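Local coordinates for Lin1840 protein (Listeria innocua serovar 6a, PDB 4ZOC) that probably hydrolyses terminal, non-reducing beta-D-glucosyl residues with release of beta-D-glucose, as a family 3 beta-glucosidase involved in beta-1,2-glucan metabolism, at residues G202-T207 with G472-L477; W147-E152 with G407-Y412; A194-A199 with T236-V241; A478-P483 with N506-E511; L141-R146 with Y216-P221. The protein carries 2 engineered substitutions. All blocks are in the same frame, centred on the assembly; numbering follows the deposited sequence.

Contact 1: residues G202-T207 with G472-L477. With BGC (beta-D-glucopyranose), chain G.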
# COMPACT_ATOMS: atom_id res chain seq x y z
N GLY A 202 -7.09 1.78 1.60
CA GLY A 202 -8.05 2.14 2.61
C GLY A 202 -9.51 1.86 2.21
O GLY A 202 -10.39 2.19 2.90
N LEU A 203 -9.70 1.18 1.06
CA LEU A 203 -11.01 1.07 0.45
C LEU A 203 -11.75 -0.16 1.03
O LEU A 203 -11.23 -1.24 1.10
CB LEU A 203 -10.81 0.96 -1.10
CG LEU A 203 -12.03 0.70 -1.94
CD1 LEU A 203 -13.10 1.79 -1.71
CD2 LEU A 203 -11.63 0.60 -3.43
N GLU A 204 -12.96 0.04 1.50
CA GLU A 204 -13.67 -1.07 2.15
C GLU A 204 -13.80 -2.29 1.28
O GLU A 204 -14.07 -2.24 0.09
CB GLU A 204 -15.05 -0.61 2.63
CG GLU A 204 -15.69 -1.57 3.53
CD GLU A 204 -14.88 -1.77 4.77
OE1 GLU A 204 -14.96 -0.96 5.74
OE2 GLU A 204 -14.06 -2.76 4.84
N TYR A 205 -13.55 -3.43 1.91
CA TYR A 205 -13.64 -4.79 1.32
C TYR A 205 -12.60 -5.06 0.31
O TYR A 205 -12.66 -6.12 -0.34
CB TYR A 205 -15.03 -5.11 0.73
CG TYR A 205 -16.23 -4.62 1.55
CD1 TYR A 205 -16.49 -5.15 2.80
CD2 TYR A 205 -17.04 -3.64 1.08
CE1 TYR A 205 -17.57 -4.71 3.54
CE2 TYR A 205 -18.11 -3.13 1.83
CZ TYR A 205 -18.37 -3.72 3.04
OH TYR A 205 -19.41 -3.37 3.83
N ASN A 206 -11.70 -4.10 0.07
CA ASN A 206 -10.77 -4.21 -1.06
C ASN A 206 -9.64 -5.23 -0.83
O ASN A 206 -9.43 -5.71 0.31
CB ASN A 206 -10.17 -2.84 -1.38
CG ASN A 206 -9.60 -2.73 -2.77
OD1 ASN A 206 -9.93 -3.50 -3.69
ND2 ASN A 206 -8.72 -1.75 -2.94
N THR A 207 -8.99 -5.59 -1.93
CA THR A 207 -7.85 -6.50 -1.96
C THR A 207 -6.83 -6.30 -0.82
O THR A 207 -6.44 -5.20 -0.46
CB THR A 207 -7.13 -6.28 -3.29
OG1 THR A 207 -8.03 -6.52 -4.37
CG2 THR A 207 -5.88 -7.14 -3.46
N GLY A 472 -16.32 3.56 10.63
CA GLY A 472 -16.96 2.26 10.75
C GLY A 472 -16.97 1.51 9.43
O GLY A 472 -16.23 1.82 8.50
N GLU A 473 -17.76 0.43 9.37
CA GLU A 473 -17.79 -0.33 8.15
C GLU A 473 -18.29 0.50 6.90
O GLU A 473 -19.31 1.18 6.96
CB GLU A 473 -18.63 -1.58 8.32
CG GLU A 473 -18.72 -2.46 7.04
CD GLU A 473 -19.62 -3.69 7.22
OE1 GLU A 473 -20.07 -3.95 8.40
OE2 GLU A 473 -19.91 -4.40 6.21
N ALA A 474 -17.53 0.43 5.80
CA ALA A 474 -17.89 1.11 4.55
C ALA A 474 -17.94 2.62 4.72
O ALA A 474 -18.72 3.34 4.05
CB ALA A 474 -19.19 0.55 3.94
N GLY A 475 -17.07 3.09 5.59
CA GLY A 475 -16.80 4.51 5.83
C GLY A 475 -15.34 4.84 5.49
O GLY A 475 -14.58 5.26 6.35
N SER A 476 -14.93 4.60 4.26
CA SER A 476 -13.57 4.87 3.83
C SER A 476 -13.49 6.31 3.36
O SER A 476 -14.33 6.74 2.49
CB SER A 476 -13.22 3.95 2.65
OG SER A 476 -13.01 2.59 3.07
N LEU A 477 -12.39 6.96 3.75
CA LEU A 477 -12.08 8.29 3.31
C LEU A 477 -10.78 8.31 2.59
O LEU A 477 -9.75 8.00 3.19
CB LEU A 477 -11.97 9.28 4.44
CG LEU A 477 -13.11 9.77 5.22
CD1 LEU A 477 -12.62 10.85 6.22
CD2 LEU A 477 -14.09 10.34 4.21
C2 BGC G . -25.69 -5.01 6.08
C3 BGC G . -24.35 -5.70 5.66
C4 BGC G . -23.20 -5.48 6.71
C5 BGC G . -23.78 -5.86 8.09
C6 BGC G . -22.72 -5.68 9.12
C1 BGC G . -26.07 -5.53 7.42
O1 BGC G . -27.35 -4.99 7.84
O2 BGC G . -26.74 -5.27 5.15
O3 BGC G . -23.97 -5.24 4.35
O4 BGC G . -21.95 -6.19 6.37
O5 BGC G . -25.05 -5.18 8.35
O6 BGC G . -22.44 -4.28 9.20
O HOH W 1 -14.17 1.76 5.53
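Tyr205 OH donates to Glu473 OE2 at 2.6 Å, tying a loop of the TIM barrel to a loop of the C-terminal domain of this family 3 glycosidase. The carboxylate stands almost perpendicular to the phenol ring (81°) and offers its anti lone pair at the ring edge. Its side chain is fully extended, CG anti to the backbone N (chi1 180°), and carries both oxygens to the bound glucose: BGC O4 donates to OE2 and BGC O6 to OE1. Arg572 of the second subunit binds the same sugar. Next to this pair, Ala474 N makes a straight bond to Glu204 OE1 (2.9 Å, 172°), while Glu204 OE2 takes Tyr205 N and, beyond the two loops, Trp147 NE1. A water joins Glu204 OE1 to Ser476 OG, and that hydroxyl donates to Gly202 O at 2.7 Å. In the packing layer the bent Glu204 chain lays CG over the centre of the Tyr205 ring, 3.2 Å above its plane.

Contact 2: residues W147-E152 with G407-Y412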
# COMPACT_ATOMS: atom_id res chain seq x y z
N TRP A 147 -9.15 3.68 6.06
CA TRP A 147 -10.14 2.61 6.34
C TRP A 147 -10.95 2.97 7.56
O TRP A 147 -10.42 3.16 8.68
CB TRP A 147 -9.38 1.30 6.66
CG TRP A 147 -10.15 0.05 6.63
CD1 TRP A 147 -11.00 -0.33 5.67
CD2 TRP A 147 -10.12 -1.02 7.58
NE1 TRP A 147 -11.47 -1.59 5.90
CE2 TRP A 147 -10.95 -2.07 7.04
CE3 TRP A 147 -9.39 -1.27 8.74
CZ2 TRP A 147 -11.12 -3.32 7.69
CZ3 TRP A 147 -9.57 -2.46 9.40
CH2 TRP A 147 -10.43 -3.49 8.87
N GLY A 148 -12.28 3.00 7.40
CA GLY A 148 -13.16 3.38 8.49
C GLY A 148 -13.16 2.48 9.69
O GLY A 148 -13.45 2.90 10.80
N ARG A 149 -12.79 1.24 9.46
CA ARG A 149 -12.79 0.20 10.53
C ARG A 149 -11.57 0.25 11.45
O ARG A 149 -11.54 -0.50 12.40
CB ARG A 149 -12.95 -1.19 9.88
CG ARG A 149 -14.19 -1.24 9.00
CD ARG A 149 -14.59 -2.67 8.62
NE ARG A 149 -15.26 -3.23 9.78
CZ ARG A 149 -16.18 -4.20 9.78
NH1 ARG A 149 -16.55 -4.81 8.66
NH2 ARG A 149 -16.72 -4.53 10.94
N VAL A 150 -10.62 1.19 11.28
CA VAL A 150 -9.58 1.39 12.24
C VAL A 150 -10.19 1.64 13.61
O VAL A 150 -9.54 1.28 14.62
CB VAL A 150 -8.56 2.53 11.90
CG1 VAL A 150 -7.82 2.17 10.61
CG2 VAL A 150 -9.22 3.87 11.76
N MET A 151 -11.40 2.22 13.68
CA MET A 151 -11.99 2.53 15.00
C MET A 151 -12.21 1.28 15.85
O MET A 151 -12.35 1.39 17.04
CB MET A 151 -13.33 3.25 14.85
CG MET A 151 -14.38 2.46 14.01
SD MET A 151 -16.03 2.37 14.73
CE MET A 151 -15.68 1.47 16.22
N GLU A 152 -12.30 0.13 15.19
CA GLU A 152 -12.57 -1.18 15.84
C GLU A 152 -11.34 -1.87 16.35
O GLU A 152 -11.47 -2.82 17.09
CB GLU A 152 -13.28 -2.12 14.87
CG GLU A 152 -14.66 -1.64 14.43
CD GLU A 152 -15.07 -2.37 13.18
OE1 GLU A 152 -15.31 -3.60 13.26
OE2 GLU A 152 -15.22 -1.70 12.13
N GLY A 407 -19.79 6.95 19.23
CA GLY A 407 -18.96 6.20 18.29
C GLY A 407 -19.69 5.37 17.33
O GLY A 407 -20.82 5.04 17.53
N GLY A 408 -18.99 4.95 16.30
CA GLY A 408 -19.47 3.91 15.42
C GLY A 408 -19.50 2.54 16.10
O GLY A 408 -18.96 2.34 17.21
N TRP A 409 -20.15 1.60 15.45
CA TRP A 409 -20.34 0.28 16.01
C TRP A 409 -20.97 0.38 17.41
O TRP A 409 -20.58 -0.26 18.39
CB TRP A 409 -19.07 -0.54 15.93
CG TRP A 409 -18.92 -1.19 14.61
CD1 TRP A 409 -17.96 -0.90 13.65
CD2 TRP A 409 -19.76 -2.19 14.04
NE1 TRP A 409 -18.18 -1.65 12.54
CE2 TRP A 409 -19.28 -2.46 12.74
CE3 TRP A 409 -20.88 -2.90 14.51
CZ2 TRP A 409 -19.86 -3.44 11.91
CZ3 TRP A 409 -21.46 -3.90 13.67
CH2 TRP A 409 -20.98 -4.15 12.41
N ASN A 410 -22.00 1.17 17.45
CA ASN A 410 -22.84 1.31 18.63
C ASN A 410 -24.29 0.94 18.27
O ASN A 410 -25.07 1.76 17.85
CB ASN A 410 -22.76 2.75 19.15
CG ASN A 410 -23.83 3.02 20.13
OD1 ASN A 410 -24.11 2.18 20.97
ND2 ASN A 410 -24.46 4.16 20.01
N VAL A 411 -24.61 -0.34 18.34
CA VAL A 411 -25.86 -0.91 17.85
C VAL A 411 -26.99 -0.71 18.84
O VAL A 411 -28.15 -0.57 18.43
CB VAL A 411 -25.67 -2.41 17.45
CG1 VAL A 411 -26.95 -3.09 17.02
CG2 VAL A 411 -24.67 -2.52 16.30
N TYR A 412 -26.67 -0.63 20.14
CA TYR A 412 -27.67 -0.68 21.19
C TYR A 412 -27.72 0.53 22.11
O TYR A 412 -28.72 0.74 22.76
CB TYR A 412 -27.46 -1.95 22.01
CG TYR A 412 -27.68 -3.21 21.20
CD1 TYR A 412 -28.96 -3.73 21.00
CD2 TYR A 412 -26.58 -3.90 20.65
CE1 TYR A 412 -29.13 -4.90 20.26
CE2 TYR A 412 -26.74 -5.08 19.87
CZ TYR A 412 -28.04 -5.57 19.70
OH TYR A 412 -28.32 -6.71 18.97
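Trp409 meets Arg149, Met151 and Glu152 in a buried contact between a 3-10 turn of the barrel domain (148-152) and a loop that follows strand 393-397 of the C-terminal domain. The indole is approached by three different groups. Met151 SD lies at its edge, 5.1 Å from the centroid of the five-membered ring and 81° off the normal, an edge-on Met-aromatic contact. The thioether chain is bent at chi2 and chi3, which brings Met151 CE to 3.5 Å from Gly408 O and also against Trp409 CB. Glu152 comes in obliquely, with OE2 3.0 Å from Trp409 NE1 and the carboxylate turned 52° from the ring. Such contacts across the two-domain interface are in keeping with a family 3 glycosidase, whose sugar pocket is lined from both domains; here Trp409 touches the bound glucose. Arg149 grips Glu152 side-on, NE to OE2 at 2.8 Å and NH2 to OE1 at 2.9 Å, and this paired salt bridge fixes the rotation of the carboxylate beside the indole. The guanidinium lies only 15° from parallel to the indole plane, and its NH2 is 3.5 Å from Trp409 CZ2. Its remaining nitrogen, NH1, is hydrogen-bonded to Tyr196 OH.

Contact 3: residues A194-A199 with T236-V241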
# COMPACT_ATOMS: atom_id res chain seq x y z
N ALA A 194 -8.66 -13.36 7.99
CA ALA A 194 -7.53 -12.66 8.56
C ALA A 194 -7.10 -11.54 7.68
O ALA A 194 -7.34 -11.60 6.50
CB ALA A 194 -6.28 -13.56 8.68
N ALA A 195 -6.48 -10.53 8.32
CA ALA A 195 -5.66 -9.51 7.68
C ALA A 195 -6.50 -8.45 6.94
O ALA A 195 -6.03 -7.75 6.08
CB ALA A 195 -4.65 -10.12 6.76
N TYR A 196 -7.76 -8.32 7.37
CA TYR A 196 -8.71 -7.46 6.71
C TYR A 196 -8.26 -5.96 6.70
O TYR A 196 -8.64 -5.19 5.84
CB TYR A 196 -10.05 -7.67 7.48
CG TYR A 196 -11.29 -6.93 7.12
CD1 TYR A 196 -11.61 -6.57 5.82
CD2 TYR A 196 -12.19 -6.63 8.10
CE1 TYR A 196 -12.79 -5.86 5.51
CE2 TYR A 196 -13.40 -6.04 7.77
CZ TYR A 196 -13.68 -5.59 6.51
OH TYR A 196 -14.85 -4.94 6.22
N GLY A 197 -7.58 -5.56 7.77
CA GLY A 197 -7.13 -4.13 7.97
C GLY A 197 -6.10 -3.65 6.93
O GLY A 197 -5.82 -2.45 6.86
N ALA A 198 -5.60 -4.58 6.11
CA ALA A 198 -4.62 -4.24 5.06
C ALA A 198 -5.32 -3.91 3.73
O ALA A 198 -4.67 -3.75 2.72
CB ALA A 198 -3.60 -5.38 4.91
N ALA A 199 -6.64 -3.70 3.76
CA ALA A 199 -7.40 -3.32 2.58
C ALA A 199 -6.65 -2.26 1.77
O ALA A 199 -6.32 -1.14 2.29
CB ALA A 199 -8.75 -2.73 2.99
N THR A 236 -14.99 -15.23 9.83
CA THR A 236 -14.17 -15.02 8.58
C THR A 236 -14.09 -13.55 8.17
O THR A 236 -14.87 -12.73 8.67
CB THR A 236 -14.75 -15.82 7.41
OG1 THR A 236 -15.97 -15.20 6.91
CG2 THR A 236 -14.91 -17.31 7.81
N ALA A 237 -13.12 -13.23 7.28
CA ALA A 237 -13.00 -11.86 6.77
C ALA A 237 -13.60 -11.74 5.35
O ALA A 237 -13.68 -12.71 4.60
CB ALA A 237 -11.50 -11.49 6.71
N PHE A 238 -13.97 -10.51 4.98
CA PHE A 238 -14.42 -10.23 3.65
C PHE A 238 -13.39 -10.30 2.54
O PHE A 238 -13.75 -10.53 1.35
CB PHE A 238 -15.04 -8.86 3.61
CG PHE A 238 -16.32 -8.74 4.36
CD1 PHE A 238 -17.43 -9.50 3.97
CD2 PHE A 238 -16.43 -7.87 5.42
CE1 PHE A 238 -18.63 -9.35 4.62
CE2 PHE A 238 -17.67 -7.72 6.07
CZ PHE A 238 -18.73 -8.48 5.70
N ASN A 239 -12.13 -10.09 2.92
CA ASN A 239 -11.04 -9.90 1.92
C ASN A 239 -10.51 -11.19 1.41
O ASN A 239 -10.60 -12.23 2.09
CB ASN A 239 -9.87 -9.11 2.48
CG ASN A 239 -9.39 -9.65 3.84
OD1 ASN A 239 -10.11 -9.53 4.85
ND2 ASN A 239 -8.23 -10.28 3.87
N VAL A 240 -9.93 -11.15 0.23
CA VAL A 240 -8.92 -12.23 -0.15
C VAL A 240 -7.70 -12.28 0.75
O VAL A 240 -7.27 -11.25 1.28
CB VAL A 240 -8.44 -12.08 -1.61
CG1 VAL A 240 -9.57 -12.19 -2.63
CG2 VAL A 240 -7.65 -10.76 -1.84
N VAL A 241 -7.21 -13.47 1.03
CA VAL A 241 -5.88 -13.72 1.62
C VAL A 241 -5.11 -14.46 0.54
O VAL A 241 -5.48 -15.53 0.11
CB VAL A 241 -6.02 -14.50 2.91
CG1 VAL A 241 -4.66 -14.90 3.47
CG2 VAL A 241 -6.75 -13.63 3.95
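The rings of Tyr196 and Phe238 form an offset edge-to-face pair, the edge of Phe238 turned toward the face of Tyr196, with centroids 5.8 Å apart and planes at 66°. Phe238 CD2 makes the approach, 3.7 Å from Tyr196 CZ, and the phenol oxygen, whose polar partner is Arg149, lies near the plane of the Phe238 ring at its edge. Both side chains run the same way. At the other end of the phenol the amide of Asn239 lies almost parallel to the ring, the planes 2° apart, and its OD1 sits 3.2 Å from Tyr196 CB. This oxygen is buried without a polar partner. Asn239 CG is tucked between its own N and carbonyl carbon (chi1 49°), which swings ND2 up to Ala194 O in a nearly straight bond of 3.1 Å, in the amide plane. The same nitrogen also reaches Val240 O at 2.9 Å, so one amide ties two backbone carbonyls. Ala237 CB packs 3.6 Å from Ala194 N, and Val241 CG2 rests on Ala194 O. Segment 194-199 follows strand 187-193 and segment 236-241 begins on the last residue of its neighbour 233-236, where adjacent parallel strands of the TIM barrel run out into loops beside the bound glucose, which Phe238 touches.

Contact 4: residues A478-P483 with N506-E511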
# COMPACT_ATOMS: atom_id res chain seq x y z
N ALA A 478 -10.78 8.72 1.33
CA ALA A 478 -9.51 8.84 0.64
C ALA A 478 -8.59 9.90 1.17
O ALA A 478 -7.36 9.67 1.22
CB ALA A 478 -9.73 9.03 -0.85
N THR A 479 -9.14 10.98 1.71
CA THR A 479 -8.33 12.02 2.35
C THR A 479 -8.72 12.11 3.81
O THR A 479 -9.90 12.31 4.18
CB THR A 479 -8.55 13.37 1.67
OG1 THR A 479 -8.26 13.23 0.26
CG2 THR A 479 -7.77 14.46 2.29
N ILE A 480 -7.74 11.86 4.68
CA ILE A 480 -8.03 11.75 6.10
C ILE A 480 -7.98 13.13 6.80
O ILE A 480 -7.11 13.40 7.68
CB ILE A 480 -7.08 10.73 6.80
CG1 ILE A 480 -5.62 11.03 6.52
CG2 ILE A 480 -7.43 9.33 6.32
CD1 ILE A 480 -4.75 10.68 7.70
N ARG A 481 -8.95 13.94 6.41
CA ARG A 481 -9.14 15.29 6.89
C ARG A 481 -10.57 15.47 7.37
O ARG A 481 -11.46 14.79 6.91
CB ARG A 481 -8.79 16.29 5.78
CG ARG A 481 -7.32 16.46 5.53
CD ARG A 481 -7.12 17.45 4.42
NE ARG A 481 -7.44 18.83 4.78
CZ ARG A 481 -6.58 19.65 5.37
NH1 ARG A 481 -5.42 19.22 5.79
NH2 ARG A 481 -6.94 20.91 5.64
N LEU A 482 -10.75 16.37 8.34
CA LEU A 482 -12.05 16.85 8.68
C LEU A 482 -12.55 17.68 7.53
O LEU A 482 -11.77 18.03 6.61
CB LEU A 482 -11.94 17.77 9.93
CG LEU A 482 -11.53 17.23 11.28
CD1 LEU A 482 -11.34 18.33 12.24
CD2 LEU A 482 -12.59 16.32 11.79
N PRO A 483 -13.84 17.95 7.50
CA PRO A 483 -14.36 18.93 6.53
C PRO A 483 -13.58 20.21 6.56
O PRO A 483 -13.16 20.68 7.67
CB PRO A 483 -15.81 19.10 6.92
CG PRO A 483 -16.18 17.86 7.69
CD PRO A 483 -14.91 17.36 8.33
N ASN A 506 -13.42 11.78 17.04
CA ASN A 506 -13.11 11.17 15.78
C ASN A 506 -12.86 9.68 15.94
O ASN A 506 -12.59 9.23 17.01
CB ASN A 506 -11.90 11.82 15.11
CG ASN A 506 -10.68 11.88 15.97
OD1 ASN A 506 -10.75 12.43 17.06
ND2 ASN A 506 -9.54 11.36 15.49
N GLY A 507 -12.95 8.93 14.80
CA GLY A 507 -12.79 7.48 14.80
C GLY A 507 -11.56 7.00 14.11
O GLY A 507 -11.39 5.80 13.96
N ARG A 508 -10.71 7.91 13.62
CA ARG A 508 -9.46 7.57 12.84
C ARG A 508 -8.44 8.63 13.09
O ARG A 508 -8.81 9.76 13.37
CB ARG A 508 -9.70 7.50 11.30
CG ARG A 508 -10.42 8.76 10.77
CD ARG A 508 -10.26 9.04 9.30
NE ARG A 508 -10.77 7.92 8.54
CZ ARG A 508 -12.06 7.69 8.32
NH1 ARG A 508 -12.97 8.51 8.78
NH2 ARG A 508 -12.44 6.66 7.60
N PRO A 509 -7.12 8.29 13.00
CA PRO A 509 -6.11 9.36 12.79
C PRO A 509 -6.52 10.27 11.66
O PRO A 509 -7.16 9.84 10.65
CB PRO A 509 -4.87 8.57 12.38
CG PRO A 509 -5.06 7.20 13.10
CD PRO A 509 -6.49 6.96 12.84
N LEU A 510 -6.22 11.55 11.85
CA LEU A 510 -6.57 12.58 10.86
C LEU A 510 -5.31 13.42 10.65
O LEU A 510 -4.39 13.40 11.50
CB LEU A 510 -7.69 13.47 11.36
CG LEU A 510 -9.07 12.79 11.32
CD1 LEU A 510 -9.93 13.57 12.30
CD2 LEU A 510 -9.63 12.62 9.92
N GLU A 511 -5.34 14.24 9.63
CA GLU A 511 -4.32 15.29 9.45
C GLU A 511 -4.58 16.46 10.44
O GLU A 511 -5.54 17.23 10.32
CB GLU A 511 -4.35 15.85 8.03
CG GLU A 511 -4.11 14.86 6.91
CD GLU A 511 -4.04 15.50 5.52
OE1 GLU A 511 -3.97 16.77 5.40
OE2 GLU A 511 -4.07 14.72 4.54
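Arg481 and Glu511 form a salt bridge across the two loops, NH1 to OE1 at 2.9 Å. The carboxylate oxygen lies in the guanidinium plane, yet the nitrogen reaches it on the anti side and 33° out of the carboxylate plane, the two groups being turned 69° from each other. Arg481 CG and CD lie alongside the carboxylate, and the bend at chi3 (70°) turns the guanidinium back so that NH1 reaches OE1. The same NH1 is paired with Glu514, while Glu511 OE2 is held by Thr558 OG1. The main chains are joined where Glu511 N donates to Ile480 O at 2.8 Å, nearly along the C=O axis; Leu510 CA adds a CA-H...O contact to that oxygen. Ile480 is the centre of an inverse gamma turn. In the fold, the turn belongs to the loop leading from strand 459-465 into helix 484-494, and its partner to the loop after strand 500-505; these parallel strands are neighbours in the mixed sheet of the C-terminal domain. Aliphatic side chains pack beside the backbone bond. Leu510 CD1 meets Leu482 CD2 at 3.9 Å, the two side chains crossing at about a right angle, and Leu510 CD2 presses on the Ile480 carbonyl. The two branches of Ile480 part: CD1 rests 3.9 Å from Pro509 O, and CG2 touches Arg508 CD at 4.1 Å.

Contact 5: residues L141-R146 with Y216-P221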
# COMPACT_ATOMS: atom_id res chain seq x y z
N LEU A 141 -4.90 -5.91 12.46
CA LEU A 141 -3.83 -4.92 12.50
C LEU A 141 -4.11 -3.85 11.44
O LEU A 141 -4.54 -4.19 10.32
CB LEU A 141 -2.49 -5.61 12.16
CG LEU A 141 -1.22 -4.77 12.25
CD1 LEU A 141 -0.93 -4.58 13.71
CD2 LEU A 141 -0.10 -5.49 11.56
N VAL A 142 -3.97 -2.59 11.86
CA VAL A 142 -4.23 -1.47 11.00
C VAL A 142 -3.00 -0.55 10.87
O VAL A 142 -2.36 -0.15 11.88
CB VAL A 142 -5.48 -0.69 11.42
CG1 VAL A 142 -6.71 -1.53 11.21
CG2 VAL A 142 -5.42 -0.17 12.89
N ARG A 143 -2.71 -0.19 9.62
CA ARG A 143 -1.67 0.79 9.29
C ARG A 143 -2.21 1.91 8.36
O ARG A 143 -1.41 2.73 7.91
CB ARG A 143 -0.54 0.10 8.60
CG ARG A 143 0.23 -0.85 9.47
CD ARG A 143 1.20 -1.64 8.60
NE ARG A 143 2.07 -2.47 9.44
CZ ARG A 143 2.99 -3.31 8.98
NH1 ARG A 143 3.17 -3.43 7.69
NH2 ARG A 143 3.74 -4.02 9.82
N ASP A 144 -3.53 1.94 8.09
CA ASP A 144 -4.10 2.78 7.04
C ASP A 144 -5.37 3.42 7.57
O ASP A 144 -6.46 2.86 7.55
CB ASP A 144 -4.34 1.96 5.76
CG ASP A 144 -4.75 2.83 4.59
OD1 ASP A 144 -5.17 4.03 4.82
OD2 ASP A 144 -4.69 2.31 3.44
N PRO A 145 -5.25 4.66 8.07
CA PRO A 145 -6.38 5.33 8.61
C PRO A 145 -7.44 5.82 7.62
O PRO A 145 -8.48 6.36 8.05
CB PRO A 145 -5.75 6.49 9.37
CG PRO A 145 -4.46 6.73 8.75
CD PRO A 145 -4.00 5.42 8.16
N ARG A 146 -7.25 5.59 6.31
CA ARG A 146 -8.37 5.83 5.32
C ARG A 146 -9.49 4.88 5.63
O ARG A 146 -10.68 5.22 5.48
CB ARG A 146 -7.89 5.64 3.90
CG ARG A 146 -6.99 6.75 3.46
CD ARG A 146 -6.31 6.44 2.14
NE ARG A 146 -5.37 5.33 2.24
CZ ARG A 146 -4.52 4.99 1.28
NH1 ARG A 146 -4.51 5.62 0.13
NH2 ARG A 146 -3.66 3.99 1.47
N TYR A 216 2.17 -14.16 8.89
CA TYR A 216 2.52 -14.76 10.21
C TYR A 216 3.15 -13.79 11.19
O TYR A 216 2.90 -13.85 12.43
CB TYR A 216 3.50 -15.93 10.03
CG TYR A 216 2.85 -17.27 9.68
CD1 TYR A 216 2.55 -17.62 8.42
CD2 TYR A 216 2.48 -18.17 10.71
CE1 TYR A 216 1.93 -18.83 8.13
CE2 TYR A 216 1.87 -19.37 10.42
CZ TYR A 216 1.62 -19.72 9.13
OH TYR A 216 1.02 -20.93 8.81
N GLN A 217 4.07 -12.95 10.67
CA GLN A 217 4.86 -12.09 11.56
C GLN A 217 4.04 -11.04 12.30
O GLN A 217 4.22 -10.85 13.52
CB GLN A 217 5.98 -11.31 10.77
CG GLN A 217 6.88 -10.55 11.70
CD GLN A 217 7.67 -11.48 12.60
OE1 GLN A 217 8.34 -12.40 12.14
NE2 GLN A 217 7.62 -11.24 13.88
N ASN A 218 3.14 -10.39 11.55
CA ASN A 218 2.44 -9.18 12.01
C ASN A 218 0.90 -9.29 12.07
O ASN A 218 0.26 -8.70 12.93
CB ASN A 218 2.88 -7.99 11.20
CG ASN A 218 4.33 -7.59 11.53
OD1 ASN A 218 4.69 -7.51 12.67
ND2 ASN A 218 5.12 -7.37 10.53
N TYR A 219 0.34 -10.06 11.13
CA TYR A 219 -1.12 -10.00 10.93
C TYR A 219 -1.87 -11.09 11.70
O TYR A 219 -3.04 -10.90 12.03
CB TYR A 219 -1.45 -10.06 9.42
CG TYR A 219 -1.18 -8.74 8.81
CD1 TYR A 219 0.08 -8.41 8.45
CD2 TYR A 219 -2.19 -7.76 8.70
CE1 TYR A 219 0.36 -7.15 7.97
CE2 TYR A 219 -1.90 -6.54 8.18
CZ TYR A 219 -0.62 -6.25 7.80
OH TYR A 219 -0.32 -4.96 7.37
N LEU A 220 -1.22 -12.23 11.95
CA LEU A 220 -1.88 -13.32 12.68
C LEU A 220 -1.73 -13.33 14.22
O LEU A 220 -2.59 -13.91 14.90
CB LEU A 220 -1.45 -14.67 12.13
CG LEU A 220 -1.78 -14.99 10.67
CD1 LEU A 220 -1.26 -16.40 10.31
CD2 LEU A 220 -3.26 -14.98 10.56
N PRO A 221 -0.68 -12.70 14.79
CA PRO A 221 -0.45 -12.95 16.20
C PRO A 221 -1.63 -12.57 17.13
O PRO A 221 -1.89 -13.30 18.11
CB PRO A 221 0.72 -12.06 16.49
CG PRO A 221 1.62 -12.30 15.26
CD PRO A 221 0.56 -12.13 14.14
O HOH W 2 -4.61 -8.74 11.16
O HOH W 3 -2.52 -3.33 8.37
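Apolar packing centres on Leu141 and Tyr219. Leu141 CD2 stands over the middle of the phenol ring, 3.9 Å from its centroid and 12° off the normal, a CH-pi contact. With CG anti to the backbone N (chi1 -175°), the leucine crosses the tyrosine at about a right angle; the same methyl meets Asn218 O at 3.5 Å and Asn218 CB at 3.9 Å. Water carries the polar links between the segments. One molecule accepts from Leu141 N and donates to Tyr219 O at 2.8 Å; a second donates to Leu141 O and lies 2.9 Å from Tyr219 OH, to which it is also hydrogen-bonded. The leucine backbone is thus bridged on both its N-H and its carbonyl to the one tyrosine. The charged side chain of Arg143 extends past this pair, with Tyr219 OH over one face of its guanidinium at 3.8 Å from NH1 and the two planes 67° apart. Its NH2 comes near the Asn218 amide, whose ND2 is bonded to Glu214, while the guanidinium also makes a cation-pi contact with Tyr564. These interactions join the loop following strand 133-134 to helix 212-219, a connection between neighbouring beta-alpha units of the TIM barrel.

Overall arrangement
Contacts 1 and 2 both join the barrel domain to the C-terminal domain and both reach the glucose pocket, through Glu473 and Trp409; their centres are 12 Å apart. Contact 3 lies 11 Å from contact 1, centre to centre, on the barrel side of that pocket. Tyr196 ties these three together: besides its partner Arg149 NH1 of contact 2, its OH lies 2.7 Å from Glu204 OE2 of contact 1, a weak hydrogen bond. Contact 5 lies 10 Å from contact 3, centre to centre, with Ala195 and Ala198 packed on Tyr219. Contact 4 is about 11 Å from contact 3 at the nearest atoms, but Arg508 links it to contact 1 at Gly475 O and to contact 5 at Pro145 O.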